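MHC class I protein (Ginglymostoma cirratum, PDB 6LUP) probably presents peptides at the cell surface to T cells, as classical MHC class I molecules do. Local coordinates at residues V180-T185 against C252-D257. Numbering follows the deposited sequence.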
ATOM      1  N   VAL A 180      -9.263 -12.760   6.852  1.00 47.38           N
ATOM      2  CA  VAL A 180     -10.609 -13.042   6.354  1.00 48.81           C
ATOM      3  C   VAL A 180     -10.517 -13.701   4.978  1.00 49.29           C
ATOM      4  O   VAL A 180      -9.793 -13.225   4.095  1.00 48.22           O
ATOM      5  CB  VAL A 180     -11.543 -11.800   6.352  1.00 48.76           C
ATOM      6  CG1 VAL A 180     -10.845 -10.573   5.786  1.00 48.02           C
ATOM      7  CG2 VAL A 180     -12.834 -12.085   5.592  1.00 49.05           C
ATOM      8  N   LYS A 181     -11.241 -14.808   4.829  1.00 50.75           N
ATOM      9  CA  LYS A 181     -11.200 -15.618   3.616  1.00 51.17           C
ATOM     10  C   LYS A 181     -11.790 -14.888   2.413  1.00 50.94           C
ATOM     11  O   LYS A 181     -12.683 -14.047   2.565  1.00 50.76           O
ATOM     12  CB  LYS A 181     -11.896 -16.972   3.831  1.00 52.83           C
ATOM     13  CG  LYS A 181     -13.411 -16.928   3.982  1.00 54.89           C
ATOM     14  CD  LYS A 181     -13.943 -18.308   4.345  1.00 57.32           C
ATOM     15  CE  LYS A 181     -15.380 -18.262   4.844  1.00 59.62           C
ATOM     16  NZ  LYS A 181     -16.383 -18.167   3.745  1.00 60.66           N
ATOM     17  N   PRO A 182     -11.272 -15.196   1.210  1.00 50.50           N
ATOM     18  CA  PRO A 182     -11.882 -14.704  -0.023  1.00 50.95           C
ATOM     19  C   PRO A 182     -13.234 -15.356  -0.283  1.00 52.31           C
ATOM     20  O   PRO A 182     -13.419 -16.537   0.014  1.00 52.64           O
ATOM     21  CB  PRO A 182     -10.886 -15.135  -1.108  1.00 50.19           C
ATOM     22  CG  PRO A 182     -10.133 -16.276  -0.513  1.00 50.42           C
ATOM     23  CD  PRO A 182     -10.035 -15.959   0.950  1.00 50.01           C
ATOM     24  N   SER A 183     -14.177 -14.577  -0.802  1.00 53.51           N
ATOM     25  CA  SER A 183     -15.366 -15.144  -1.416  1.00 55.86           C
ATOM     26  C   SER A 183     -15.043 -15.248  -2.903  1.00 56.13           C
ATOM     27  O   SER A 183     -14.682 -14.250  -3.538  1.00 55.18           O
ATOM     28  CB  SER A 183     -16.598 -14.271  -1.162  1.00 56.63           C
ATOM     29  OG  SER A 183     -16.637 -13.163  -2.042  1.00 57.19           O
ATOM     30  N   VAL A 184     -15.132 -16.458  -3.448  1.00 57.69           N
ATOM     31  CA  VAL A 184     -14.678 -16.701  -4.821  1.00 58.63           C
ATOM     32  C   VAL A 184     -15.807 -17.053  -5.792  1.00 59.95           C
ATOM     33  O   VAL A 184     -16.763 -17.752  -5.443  1.00 60.93           O
ATOM     34  CB  VAL A 184     -13.551 -17.764  -4.895  1.00 58.35           C
ATOM     35  CG1 VAL A 184     -12.460 -17.479  -3.872  1.00 56.77           C
ATOM     36  CG2 VAL A 184     -14.109 -19.164  -4.702  1.00 59.69           C
ATOM     37  N   THR A 185     -15.671 -16.551  -7.014  1.00 60.69           N
ATOM     38  CA  THR A 185     -16.602 -16.817  -8.099  1.00 61.97           C
ATOM     39  C   THR A 185     -15.818 -17.407  -9.266  1.00 62.78           C
ATOM     40  O   THR A 185     -14.685 -16.998  -9.528  1.00 61.70           O
ATOM     41  CB  THR A 185     -17.320 -15.516  -8.524  1.00 62.38           C
ATOM     42  OG1 THR A 185     -18.346 -15.210  -7.575  1.00 63.52           O
ATOM     43  CG2 THR A 185     -17.954 -15.635  -9.901  1.00 63.50           C
ATOM     44  N   CYS A 252     -10.937 -23.863 -10.345  1.00 65.42           N
ATOM     45  CA  CYS A 252     -10.114 -22.788  -9.823  1.00 62.66           C
ATOM     46  C   CYS A 252      -9.702 -23.122  -8.390  1.00 61.79           C
ATOM     47  O   CYS A 252     -10.546 -23.447  -7.552  1.00 61.39           O
ATOM     48  CB  CYS A 252     -10.872 -21.466  -9.867  1.00 61.72           C
ATOM     49  SG  CYS A 252      -9.926 -20.089  -9.192  1.00 61.09           S
ATOM     50  N   VAL A 253      -8.400 -23.052  -8.123  1.00 60.59           N
ATOM     51  CA  VAL A 253      -7.860 -23.396  -6.811  1.00 59.97           C
ATOM     52  C   VAL A 253      -7.257 -22.166  -6.119  1.00 58.54           C
ATOM     53  O   VAL A 253      -6.463 -21.432  -6.713  1.00 58.00           O
ATOM     54  CB  VAL A 253      -6.854 -24.573  -6.894  1.00 60.74           C
ATOM     55  CG1 VAL A 253      -5.579 -24.166  -7.613  1.00 61.42           C
ATOM     56  CG2 VAL A 253      -6.523 -25.103  -5.511  1.00 61.69           C
ATOM     57  N   VAL A 254      -7.653 -21.942  -4.867  1.00 57.41           N
ATOM     58  CA  VAL A 254      -7.234 -20.753  -4.131  1.00 55.99           C
ATOM     59  C   VAL A 254      -6.530 -21.103  -2.818  1.00 56.48           C
ATOM     60  O   VAL A 254      -7.018 -21.921  -2.035  1.00 56.69           O
ATOM     61  CB  VAL A 254      -8.425 -19.814  -3.844  1.00 55.22           C
ATOM     62  CG1 VAL A 254      -7.946 -18.523  -3.196  1.00 54.23           C
ATOM     63  CG2 VAL A 254      -9.188 -19.501  -5.120  1.00 55.23           C
ATOM     64  N   ASP A 255      -5.377 -20.473  -2.599  1.00 56.75           N
ATOM     65  CA  ASP A 255      -4.658 -20.550  -1.330  1.00 56.94           C
ATOM     66  C   ASP A 255      -4.553 -19.182  -0.673  1.00 55.77           C
ATOM     67  O   ASP A 255      -4.007 -18.236  -1.245  1.00 54.66           O
ATOM     68  CB  ASP A 255      -3.269 -21.157  -1.515  1.00 58.63           C
ATOM     69  CG  ASP A 255      -3.299 -22.668  -1.549  1.00 60.98           C
ATOM     70  OD1 ASP A 255      -3.417 -23.285  -0.466  1.00 62.24           O
ATOM     71  OD2 ASP A 255      -3.204 -23.236  -2.657  1.00 61.58           O
ATOM     72  N   HIS A 256      -5.098 -19.098   0.534  1.00 56.04           N
ATOM     73  CA  HIS A 256      -5.102 -17.893   1.342  1.00 55.06           C
ATOM     74  C   HIS A 256      -5.061 -18.361   2.787  1.00 56.02           C
ATOM     75  O   HIS A 256      -5.737 -19.327   3.147  1.00 57.09           O
ATOM     76  CB  HIS A 256      -6.374 -17.082   1.067  1.00 54.37           C
ATOM     77  CG  HIS A 256      -6.460 -15.796   1.832  1.00 53.48           C
ATOM     78  ND1 HIS A 256      -5.921 -14.614   1.366  1.00 52.39           N
ATOM     79  CD2 HIS A 256      -7.039 -15.501   3.019  1.00 53.01           C
ATOM     80  CE1 HIS A 256      -6.156 -13.652   2.241  1.00 51.25           C
ATOM     81  NE2 HIS A 256      -6.832 -14.163   3.252  1.00 51.96           N
ATOM     82  N   ASP A 257      -4.268 -17.692   3.614  1.00 56.12           N
ATOM     83  CA  ASP A 257      -4.120 -18.119   5.006  1.00 57.18           C
ATOM     84  C   ASP A 257      -5.350 -17.805   5.877  1.00 56.70           C
ATOM     85  O   ASP A 257      -5.352 -18.037   7.086  1.00 56.99           O
ATOM     86  CB  ASP A 257      -2.813 -17.594   5.614  1.00 57.37           C
ATOM     87  CG  ASP A 257      -2.764 -16.090   5.696  1.00 57.01           C
ATOM     88  OD1 ASP A 257      -3.838 -15.448   5.663  1.00 57.62           O
ATOM     89  OD2 ASP A 257      -1.644 -15.546   5.795  1.00 56.63           O
TER
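H256 reaches across to P182 and to the backbone of V180. Its CB lies 3.8 Å from P182 CD. The next atom, H256 CG, is 3.7 Å from P182 CD. The ring then passes the proline obliquely, with H256 CD2 also 3.7 Å from P182 CD. At the far end, H256 NE2 comes to 3.2 Å from V180 O. H256 NE2 is hydrogen-bonded to the backbone O of Y203, so the polar end of this buried histidine has a partner on a third part of the chain. CG sits anti to the backbone N (chi1 -179°), which carries the ring across to the 180-182 backbone. The ring of F202 meets the imidazole at about 65°. F202 also touches P182.

The two segments belong to the immunoglobulin C1-set domain. Strand 183-189 is an outer strand of one sheet, and strand 250-255 is an inner strand of the other. Their side chains meet between the two layers of the beta sandwich. C252 adds the disulfide to C197, which ties the sheets together as in other immunoglobulin domains.

Two residues before H256, V254 branches to two partners. V254 CG1 slides past the proline ring, 4.1 Å from P182 CG. V254 CG2 meets V184 CG1 tip to tip at 4.0 Å. V184 also touches A199 of its own sheet and L263 and V265 of the facing one.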